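Side-chain contacts in 3-methylaspartate ammonia-lyase (Citrobacter amalonaticus, PDB 1KKO), which catalyses the reversible anti elimination of ammonia from L-threo-3-methylaspartate to give mesaconate, with magnesium as cofactor: residues A[293-298]-A[302-307]; A[314-319]-A[346-351]; A[328-333]-A[339-344]. All blocks are in the same frame, centred on the assembly; numbering follows the deposited sequence.

Contact 1 (A[293-298]-A[302-307])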
loop_
_atom_site.group_PDB
_atom_site.type_symbol
_atom_site.label_atom_id
_atom_site.label_comp_id
_atom_site.label_asym_id
_atom_site.label_seq_id
_atom_site.Cartn_x
_atom_site.Cartn_y
_atom_site.Cartn_z
ATOM N N LYS A 293 -7.451 -7.368 -37.009
ATOM C CA LYS A 293 -7.961 -7.284 -38.379
ATOM C C LYS A 293 -9.465 -7.514 -38.415
ATOM O O LYS A 293 -10.209 -6.764 -39.059
ATOM C CB LYS A 293 -7.266 -8.318 -39.265
ATOM C CG LYS A 293 -7.599 -8.196 -40.750
ATOM C CD LYS A 293 -7.071 -9.379 -41.550
ATOM C CE LYS A 293 -7.372 -9.228 -43.034
ATOM N NZ LYS A 293 -7.113 -10.483 -43.788
ATOM N N GLU A 294 -9.937 -8.557 -37.743
ATOM C CA GLU A 294 -11.368 -8.843 -37.745
ATOM C C GLU A 294 -12.191 -7.793 -36.981
ATOM O O GLU A 294 -13.303 -7.461 -37.395
ATOM C CB GLU A 294 -11.649 -10.257 -37.229
ATOM C CG GLU A 294 -13.120 -10.654 -37.220
ATOM C CD GLU A 294 -13.738 -10.815 -38.602
ATOM O OE1 GLU A 294 -13.022 -10.720 -39.621
ATOM O OE2 GLU A 294 -14.966 -11.039 -38.658
ATOM N N LEU A 295 -11.661 -7.262 -35.878
ATOM C CA LEU A 295 -12.373 -6.226 -35.127
ATOM C C LEU A 295 -12.638 -5.021 -36.023
ATOM O O LEU A 295 -13.740 -4.457 -36.034
ATOM C CB LEU A 295 -11.572 -5.808 -33.895
ATOM C CG LEU A 295 -11.622 -6.805 -32.736
ATOM C CD1 LEU A 295 -10.655 -6.390 -31.637
ATOM C CD2 LEU A 295 -13.018 -6.925 -32.187
ATOM N N THR A 296 -11.608 -4.638 -36.760
ATOM C CA THR A 296 -11.702 -3.545 -37.716
ATOM C C THR A 296 -12.738 -3.869 -38.789
ATOM O O THR A 296 -13.612 -3.054 -39.088
ATOM C CB THR A 296 -10.338 -3.317 -38.350
ATOM O OG1 THR A 296 -9.411 -2.856 -37.355
ATOM C CG2 THR A 296 -10.396 -2.187 -39.374
ATOM N N ARG A 297 -12.664 -5.070 -39.350
ATOM C CA ARG A 297 -13.621 -5.461 -40.383
ATOM C C ARG A 297 -15.055 -5.291 -39.897
ATOM O O ARG A 297 -15.926 -4.863 -40.651
ATOM C CB ARG A 297 -13.400 -6.906 -40.821
ATOM C CG ARG A 297 -14.106 -7.236 -42.133
ATOM C CD ARG A 297 -14.073 -8.699 -42.492
ATOM N NE ARG A 297 -14.879 -9.488 -41.566
ATOM C CZ ARG A 297 -16.201 -9.520 -41.562
ATOM N NH1 ARG A 297 -16.891 -8.816 -42.455
ATOM N NH2 ARG A 297 -16.841 -10.268 -40.672
ATOM N N LEU A 298 -15.298 -5.632 -38.635
ATOM C CA LEU A 298 -16.618 -5.526 -38.034
ATOM C C LEU A 298 -17.002 -4.092 -37.671
ATOM O O LEU A 298 -18.163 -3.823 -37.351
ATOM C CB LEU A 298 -16.672 -6.369 -36.759
ATOM C CG LEU A 298 -16.489 -7.878 -36.911
ATOM C CD1 LEU A 298 -16.289 -8.496 -35.543
ATOM C CD2 LEU A 298 -17.668 -8.515 -37.622
ATOM N N VAL A 302 -14.181 -1.848 -29.812
ATOM C CA VAL A 302 -13.493 -2.518 -28.709
ATOM C C VAL A 302 -12.025 -2.697 -29.067
ATOM O O VAL A 302 -11.684 -3.053 -30.185
ATOM C CB VAL A 302 -14.117 -3.889 -28.376
ATOM C CG1 VAL A 302 -13.413 -4.521 -27.172
ATOM C CG2 VAL A 302 -15.607 -3.761 -28.098
ATOM N N LYS A 303 -11.149 -2.463 -28.096
ATOM C CA LYS A 303 -9.716 -2.560 -28.331
ATOM C C LYS A 303 -9.102 -3.747 -27.598
ATOM O O LYS A 303 -9.641 -4.186 -26.598
ATOM C CB LYS A 303 -9.039 -1.261 -27.897
ATOM C CG LYS A 303 -9.387 -0.079 -28.803
ATOM C CD LYS A 303 -8.772 1.202 -28.289
ATOM C CE LYS A 303 -9.066 2.393 -29.171
ATOM N NZ LYS A 303 -8.601 3.639 -28.504
ATOM N N ILE A 304 -7.994 -4.266 -28.115
ATOM C CA ILE A 304 -7.290 -5.359 -27.436
ATOM C C ILE A 304 -5.886 -4.924 -27.021
ATOM O O ILE A 304 -5.252 -4.061 -27.645
ATOM C CB ILE A 304 -7.278 -6.694 -28.242
ATOM C CG1 ILE A 304 -6.561 -6.545 -29.581
ATOM C CG2 ILE A 304 -8.704 -7.221 -28.399
ATOM C CD1 ILE A 304 -6.245 -7.876 -30.255
ATOM N N VAL A 305 -5.435 -5.544 -25.934
ATOM C CA VAL A 305 -4.172 -5.230 -25.298
ATOM C C VAL A 305 -3.276 -6.467 -25.262
ATOM O O VAL A 305 -3.683 -7.520 -24.765
ATOM C CB VAL A 305 -4.401 -4.769 -23.843
ATOM C CG1 VAL A 305 -3.098 -4.252 -23.238
ATOM C CG2 VAL A 305 -5.480 -3.714 -23.771
ATOM N N ALA A 306 -2.052 -6.340 -25.763
ATOM C CA ALA A 306 -1.064 -7.405 -25.668
ATOM C C ALA A 306 -0.466 -7.419 -24.279
ATOM O O ALA A 306 -0.307 -6.388 -23.637
ATOM C CB ALA A 306 0.012 -7.218 -26.679
ATOM N N ASP A 307 -0.100 -8.601 -23.820
ATOM C CA ASP A 307 0.529 -8.743 -22.514
ATOM C C ASP A 307 1.464 -9.952 -22.549
ATOM O O ASP A 307 2.682 -9.795 -22.617
ATOM C CB ASP A 307 -0.551 -8.875 -21.449
ATOM C CG ASP A 307 -0.001 -9.106 -20.072
ATOM O OD1 ASP A 307 1.165 -8.759 -19.793
ATOM O OD2 ASP A 307 -0.699 -9.632 -19.181
#
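Apolar contact between helix 281-298 and strand 303-306 rests, within these segments, on one side chain, that of Leu295, which enters from the helix and meets the strand with a single methyl group. Its CD1 lies 3.9 Å from CG2 of Ile304, and the two side chains cross obliquely. Ile304 offers this short branch because its CG1 sits between the backbone N and the carbonyl carbon (chi1 62°), which leaves CG2 anti to the carbonyl carbon and beside the backbone N. CD1 of Leu295 also packs against the main chain, 3.8 Å from the carbonyl oxygen O of Val302. No hydrogen bond passes between 293-298 and 302-307, and only 117 Å² is buried between them.

The two segments are the last two elements of the beta-alpha-beta unit formed by strand 270-273, helix 281-298 and strand 303-306, one of the repeating crossovers of the TIM barrel. Leu295 and Ile304 thus belong to the layer between the barrel wall and its surrounding helices. Leu288, Ile291 and Thr292 of the same helix continue the cover over Ile304, while Val302 turns to Ile258 of helix 251-260 and to Leu270 of the neighbouring strand. At the far end of the segment is Asp307, a magnesium ligand.

Within the helix segment, Arg297 and Glu294 pair with each other; on the strand, Lys303 is paired with Glu354 and Tyr271. Arg297 grips Glu294 side-on, with NE 3.0 Å from OE1 of Glu294 and NH2 2.9 Å from OE2 of the same carboxylate, two hydrogen bonds that together make a salt bridge. Both carboxylate oxygens are met on their syn sides. The partners lie close to the guanidinium plane, whereas the nitrogens stand 33° and 24° out of the carboxylate plane, so the two flat groups are not coplanar.

Contact 2 (A[314-319]-A[346-351])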
loop_
_atom_site.group_PDB
_atom_site.type_symbol
_atom_site.label_atom_id
_atom_site.label_comp_id
_atom_site.label_asym_id
_atom_site.label_seq_id
_atom_site.Cartn_x
_atom_site.Cartn_y
_atom_site.Cartn_z
ATOM N N GLN A 314 12.574 -5.024 -26.734
ATOM C CA GLN A 314 12.504 -5.527 -28.107
ATOM C C GLN A 314 11.169 -6.218 -28.387
ATOM O O GLN A 314 10.619 -6.092 -29.491
ATOM C CB GLN A 314 13.672 -6.453 -28.428
ATOM C CG GLN A 314 13.686 -6.878 -29.904
ATOM C CD GLN A 314 13.918 -5.714 -30.854
ATOM O OE1 GLN A 314 14.854 -4.938 -30.671
ATOM N NE2 GLN A 314 13.070 -5.591 -31.873
ATOM N N ASP A 315 10.626 -6.940 -27.412
ATOM C CA ASP A 315 9.326 -7.550 -27.603
ATOM C C ASP A 315 8.292 -6.476 -27.939
ATOM O O ASP A 315 7.461 -6.642 -28.822
ATOM C CB ASP A 315 8.847 -8.269 -26.344
ATOM C CG ASP A 315 9.652 -9.486 -26.000
ATOM O OD1 ASP A 315 10.392 -10.029 -26.850
ATOM O OD2 ASP A 315 9.558 -9.973 -24.850
ATOM N N ILE A 316 8.319 -5.388 -27.185
ATOM C CA ILE A 316 7.359 -4.313 -27.376
ATOM C C ILE A 316 7.495 -3.716 -28.782
ATOM O O ILE A 316 6.504 -3.462 -29.462
ATOM C CB ILE A 316 7.530 -3.259 -26.272
ATOM C CG1 ILE A 316 7.093 -3.860 -24.925
ATOM C CG2 ILE A 316 6.749 -2.003 -26.611
ATOM C CD1 ILE A 316 7.730 -3.218 -23.730
ATOM N N VAL A 317 8.728 -3.506 -29.212
ATOM C CA VAL A 317 9.004 -3.041 -30.567
ATOM C C VAL A 317 8.395 -4.004 -31.584
ATOM O O VAL A 317 7.746 -3.569 -32.544
ATOM C CB VAL A 317 10.518 -2.896 -30.776
ATOM C CG1 VAL A 317 10.868 -2.741 -32.249
ATOM C CG2 VAL A 317 11.032 -1.716 -29.985
ATOM N N ASP A 318 8.568 -5.305 -31.367
ATOM C CA ASP A 318 8.062 -6.310 -32.303
ATOM C C ASP A 318 6.533 -6.333 -32.375
ATOM O O ASP A 318 5.949 -6.425 -33.467
ATOM C CB ASP A 318 8.602 -7.690 -31.931
ATOM C CG ASP A 318 10.103 -7.820 -32.129
ATOM O OD1 ASP A 318 10.715 -7.013 -32.864
ATOM O OD2 ASP A 318 10.753 -8.725 -31.580
ATOM N N PHE A 319 5.868 -6.263 -31.223
ATOM C CA PHE A 319 4.414 -6.216 -31.225
ATOM C C PHE A 319 3.903 -4.941 -31.905
ATOM O O PHE A 319 2.885 -4.963 -32.598
ATOM C CB PHE A 319 3.846 -6.325 -29.802
ATOM C CG PHE A 319 3.720 -7.738 -29.281
ATOM C CD1 PHE A 319 4.830 -8.444 -28.850
ATOM C CD2 PHE A 319 2.484 -8.332 -29.199
ATOM C CE1 PHE A 319 4.699 -9.728 -28.361
ATOM C CE2 PHE A 319 2.351 -9.619 -28.705
ATOM C CZ PHE A 319 3.455 -10.304 -28.280
ATOM N N LEU A 346 8.040 5.736 -25.578
ATOM C CA LEU A 346 8.307 6.650 -26.695
ATOM C C LEU A 346 8.187 5.927 -28.034
ATOM O O LEU A 346 7.687 6.509 -28.999
ATOM C CB LEU A 346 9.696 7.282 -26.565
ATOM C CG LEU A 346 9.933 8.167 -25.334
ATOM C CD1 LEU A 346 11.253 8.885 -25.400
ATOM C CD2 LEU A 346 8.823 9.157 -25.088
ATOM N N TYR A 347 8.626 4.675 -28.114
ATOM C CA TYR A 347 8.541 3.925 -29.364
ATOM C C TYR A 347 7.081 3.704 -29.718
ATOM O O TYR A 347 6.665 3.893 -30.871
ATOM C CB TYR A 347 9.283 2.581 -29.257
ATOM C CG TYR A 347 9.455 1.924 -30.599
ATOM C CD1 TYR A 347 10.576 2.173 -31.361
ATOM C CD2 TYR A 347 8.498 1.074 -31.105
ATOM C CE1 TYR A 347 10.747 1.590 -32.599
ATOM C CE2 TYR A 347 8.638 0.510 -32.349
ATOM C CZ TYR A 347 9.770 0.763 -33.089
ATOM O OH TYR A 347 9.920 0.178 -34.328
ATOM N N CYS A 348 6.282 3.307 -28.734
ATOM C CA CYS A 348 4.854 3.116 -28.956
ATOM C C CYS A 348 4.222 4.408 -29.433
ATOM O O CYS A 348 3.502 4.427 -30.438
ATOM C CB CYS A 348 4.156 2.667 -27.672
ATOM S SG CYS A 348 4.521 0.965 -27.186
ATOM N N ASN A 349 4.481 5.493 -28.709
ATOM C CA ASN A 349 3.875 6.779 -29.042
ATOM C C ASN A 349 4.224 7.238 -30.456
ATOM O O ASN A 349 3.374 7.752 -31.168
ATOM C CB ASN A 349 4.264 7.858 -28.022
ATOM C CG ASN A 349 3.637 7.635 -26.652
ATOM O OD1 ASN A 349 2.814 6.755 -26.492
ATOM N ND2 ASN A 349 4.014 8.458 -25.677
ATOM N N LYS A 350 5.471 7.039 -30.856
ATOM C CA LYS A 350 5.921 7.455 -32.178
ATOM C C LYS A 350 5.200 6.701 -33.256
ATOM O O LYS A 350 4.915 7.256 -34.322
ATOM C CB LYS A 350 7.425 7.215 -32.325
ATOM C CG LYS A 350 7.980 7.616 -33.694
ATOM C CD LYS A 350 9.495 7.510 -33.712
ATOM C CE LYS A 350 10.058 7.736 -35.100
ATOM N NZ LYS A 350 11.475 7.285 -35.233
ATOM N N HIS A 351 4.902 5.436 -32.999
ATOM C CA HIS A 351 4.329 4.576 -34.015
ATOM C C HIS A 351 2.786 4.376 -33.906
ATOM O O HIS A 351 2.189 3.637 -34.686
ATOM C CB HIS A 351 5.144 3.289 -34.039
ATOM C CG HIS A 351 6.596 3.517 -34.363
ATOM N ND1 HIS A 351 7.588 3.564 -33.411
ATOM C CD2 HIS A 351 7.209 3.783 -35.544
ATOM C CE1 HIS A 351 8.753 3.795 -33.988
ATOM N NE2 HIS A 351 8.549 3.932 -35.286
#
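Helices 313-321 and 339-351 come closest, within these segments, at Val317 and Tyr347, whose CA atoms are 7.1 Å apart. Tyr347 extends its ring towards the first helix with CG anti to its own backbone N (chi1 -168°), and Val317 meets it crosswise, at about a right angle. CG2 of Val317 stands over the ring centre, 3.9 Å from the centroid of Tyr347 and 6° off the ring normal, a CH-pi contact. The other branch, CG1, lies near the phenol end, 3.7 Å from OH of Tyr347. That hydroxyl is hydrogen-bonded to Asp321, on the same helix as Val317, so the ring is held at its end as well as over its face.

The opposite face is covered near its rim by CE1 of His351. This imidazole is fixed by its ND1, 2.7 Å from O of Tyr347, an oxygen that the backbone N of His351 approaches from the other side of the carbonyl plane. Deeper in the interface, CG2 of Ile316 packs 3.8 Å from SG of Cys348. Ile316 continues onto Ile330, and Cys348 onto Val328, both in strand 327-330. Two neighbouring helices that meet over the strand lying between them in sequence are characteristic of the outer layer of a TIM barrel, here that of the enolase superfamily.

Contact 3 (A[328-333]-A[339-344]). With SO4 (sulfate ion), chain C.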
loop_
_atom_site.group_PDB
_atom_site.type_symbol
_atom_site.label_atom_id
_atom_site.label_comp_id
_atom_site.label_asym_id
_atom_site.label_seq_id
_atom_site.Cartn_x
_atom_site.Cartn_y
_atom_site.Cartn_z
ATOM N N VAL A 328 -0.318 -2.076 -25.757
ATOM C CA VAL A 328 0.559 -3.093 -25.197
ATOM C C VAL A 328 0.826 -2.805 -23.727
ATOM O O VAL A 328 1.071 -1.659 -23.360
ATOM C CB VAL A 328 1.929 -3.163 -25.909
ATOM C CG1 VAL A 328 1.793 -3.721 -27.307
ATOM C CG2 VAL A 328 2.590 -1.835 -25.951
ATOM N N GLN A 329 0.772 -3.839 -22.889
ATOM C CA GLN A 329 1.196 -3.681 -21.493
ATOM C C GLN A 329 2.721 -3.782 -21.395
ATOM O O GLN A 329 3.298 -4.855 -21.603
ATOM C CB GLN A 329 0.575 -4.686 -20.506
ATOM C CG GLN A 329 1.090 -4.288 -19.097
ATOM C CD GLN A 329 0.654 -5.103 -17.897
ATOM O OE1 GLN A 329 1.278 -4.979 -16.830
ATOM N NE2 GLN A 329 -0.372 -5.933 -18.047
ATOM N N ILE A 330 3.342 -2.645 -21.094
ATOM C CA ILE A 330 4.760 -2.533 -20.796
ATOM C C ILE A 330 4.823 -2.887 -19.303
ATOM O O ILE A 330 4.535 -2.063 -18.435
ATOM C CB ILE A 330 5.203 -1.093 -21.114
ATOM C CG1 ILE A 330 4.976 -0.788 -22.608
ATOM C CG2 ILE A 330 6.653 -0.838 -20.725
ATOM C CD1 ILE A 330 5.168 0.670 -22.967
ATOM N N LYS A 331 5.103 -4.152 -19.021
ATOM C CA LYS A 331 5.011 -4.668 -17.650
ATOM C C LYS A 331 6.345 -4.371 -16.989
ATOM O O LYS A 331 7.307 -5.134 -17.081
ATOM C CB LYS A 331 4.668 -6.143 -17.641
ATOM C CG LYS A 331 4.299 -6.630 -16.258
ATOM C CD LYS A 331 3.715 -8.029 -16.267
ATOM C CE LYS A 331 2.855 -8.308 -15.043
ATOM N NZ LYS A 331 1.508 -7.727 -15.181
ATOM N N THR A 332 6.384 -3.237 -16.307
ATOM C CA THR A 332 7.649 -2.596 -15.991
ATOM C C THR A 332 8.780 -3.460 -15.430
ATOM O O THR A 332 9.878 -3.346 -15.920
ATOM C CB THR A 332 7.446 -1.317 -15.151
ATOM O OG1 THR A 332 6.849 -1.629 -13.885
ATOM C CG2 THR A 332 6.516 -0.312 -15.849
ATOM N N PRO A 333 8.583 -4.334 -14.439
ATOM C CA PRO A 333 9.751 -5.063 -13.917
ATOM C C PRO A 333 10.398 -5.952 -14.973
ATOM O O PRO A 333 11.589 -6.215 -14.922
ATOM C CB PRO A 333 9.166 -5.898 -12.765
ATOM C CG PRO A 333 7.886 -5.243 -12.419
ATOM C CD PRO A 333 7.351 -4.722 -13.723
ATOM N N HIS A 339 15.090 2.729 -17.877
ATOM C CA HIS A 339 15.315 3.487 -19.106
ATOM C C HIS A 339 14.627 2.767 -20.272
ATOM O O HIS A 339 14.184 3.406 -21.227
ATOM C CB HIS A 339 16.791 3.670 -19.398
ATOM C CG HIS A 339 17.550 2.399 -19.552
ATOM N ND1 HIS A 339 17.580 1.419 -18.585
ATOM C CD2 HIS A 339 18.334 1.956 -20.565
ATOM C CE1 HIS A 339 18.347 0.425 -18.993
ATOM N NE2 HIS A 339 18.814 0.724 -20.194
ATOM N N ASN A 340 14.511 1.445 -20.192
ATOM C CA ASN A 340 13.830 0.667 -21.219
ATOM C C ASN A 340 12.340 0.991 -21.243
ATOM O O ASN A 340 11.699 0.898 -22.286
ATOM C CB ASN A 340 14.034 -0.834 -21.024
ATOM C CG ASN A 340 15.470 -1.266 -21.185
ATOM O OD1 ASN A 340 16.005 -2.037 -20.370
ATOM N ND2 ASN A 340 16.105 -0.786 -22.224
ATOM N N ILE A 341 11.753 1.327 -20.093
ATOM C CA ILE A 341 10.351 1.730 -20.081
ATOM C C ILE A 341 10.185 3.023 -20.871
ATOM O O ILE A 341 9.241 3.161 -21.659
ATOM C CB ILE A 341 9.816 1.978 -18.658
ATOM C CG1 ILE A 341 9.968 0.765 -17.757
ATOM C CG2 ILE A 341 8.353 2.405 -18.718
ATOM C CD1 ILE A 341 9.799 1.132 -16.286
ATOM N N VAL A 342 11.062 3.988 -20.619
ATOM C CA VAL A 342 10.981 5.262 -21.316
ATOM C C VAL A 342 11.087 5.012 -22.820
ATOM O O VAL A 342 10.274 5.501 -23.595
ATOM C CB VAL A 342 12.084 6.247 -20.873
ATOM C CG1 VAL A 342 11.916 7.572 -21.583
ATOM C CG2 VAL A 342 12.070 6.463 -19.349
ATOM N N ASP A 343 12.079 4.241 -23.230
ATOM C CA ASP A 343 12.253 3.986 -24.660
ATOM C C ASP A 343 11.055 3.253 -25.241
ATOM O O ASP A 343 10.634 3.540 -26.357
ATOM C CB ASP A 343 13.530 3.186 -24.897
ATOM C CG ASP A 343 14.778 4.013 -24.715
ATOM O OD1 ASP A 343 14.731 5.249 -24.900
ATOM O OD2 ASP A 343 15.854 3.481 -24.406
ATOM N N ALA A 344 10.501 2.299 -24.503
ATOM C CA ALA A 344 9.343 1.559 -24.984
ATOM C C ALA A 344 8.118 2.462 -25.156
ATOM O O ALA A 344 7.423 2.391 -26.168
ATOM C CB ALA A 344 9.019 0.425 -24.051
HETATM S S SO4 C . 0.107 -8.820 -11.881
HETATM O O1 SO4 C . 1.548 -9.150 -11.743
HETATM O O2 SO4 C . -0.571 -10.152 -11.660
HETATM O O3 SO4 C . -0.297 -7.860 -10.860
HETATM O O4 SO4 C . -0.272 -8.321 -13.225
#
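Thr332 and Ile341 make the closest approach between strand end and helix, with CD1 of Ile341 wedged against the carbon side of the threonine, 3.6 Å from both CB and CG2 of Thr332. Ile341 has CG1 anti to its carbonyl carbon (chi1 -57°), and the extended branch carries CD1 across to Thr332. The threonine puts its methyl towards this apolar neighbour, while OG1 is hydrogen-bonded to the hydroxyl of Tyr132.

Ile330 points from the strand towards the helix and divides its two branches between two helix residues one turn apart. Its CG2 faces CG2 of Ile341 at 4.2 Å, the two isoleucines running at a slant to each other. The longer branch ends with CD1 of Ile330 4.0 Å from CB of Ala344. Ala355 of strand 354-357 and Tyr313 also border this apolar group, against Ile330 and Ala344 respectively.

Lys331, between Ile330 and Thr332 in the chain, leaves the backbone away from the helix. Its chain is extended as far as CE and then bends at chi4 (80°), bringing NZ within 2.7 Å of O4 of a sulfate ion, probably from the crystallisation liquor. NZ also bonds to OE1 of Gln329, 3.2 Å away and tilted 32° from the carbonyl plane, and to the carbonyl of Gly359. Thr360 OG1, Cys361 N and Gln172 NE2 also hydrogen-bond the sulfate.

Lys331 is the proton acceptor and Gln329 binds substrate, as do Gln172, Thr360 and Cys361. The sulfate therefore probably occupies part of the substrate site, perhaps where a substrate carboxylate would lie. Gln329 and Lys331 carry their polar ends to the site, while Ile330 and the carbon atoms of Thr332 pack on the helix.

In the fold
Along the chain, contact 1 comes first and closes the short turn between helix 281-298 and strand 303-306. It is complete before contact 2 opens on the next helix, 313-321. Contact 2 then spans strand 327-330 to reach helix 339-351, and contact 3, joining that strand to the start of the same helix, is nested within its loop. Contacts 2 and 3 share helix 339-351 and also meet where Phe319 packs on Val328. Contact 1 connects to contact 3 through the sheet, as strands 303-306 and 327-330 are neighbours, and to contact 2 through Ala306 and Phe319. Together they tie consecutive strands of the barrel to three of its outer helices.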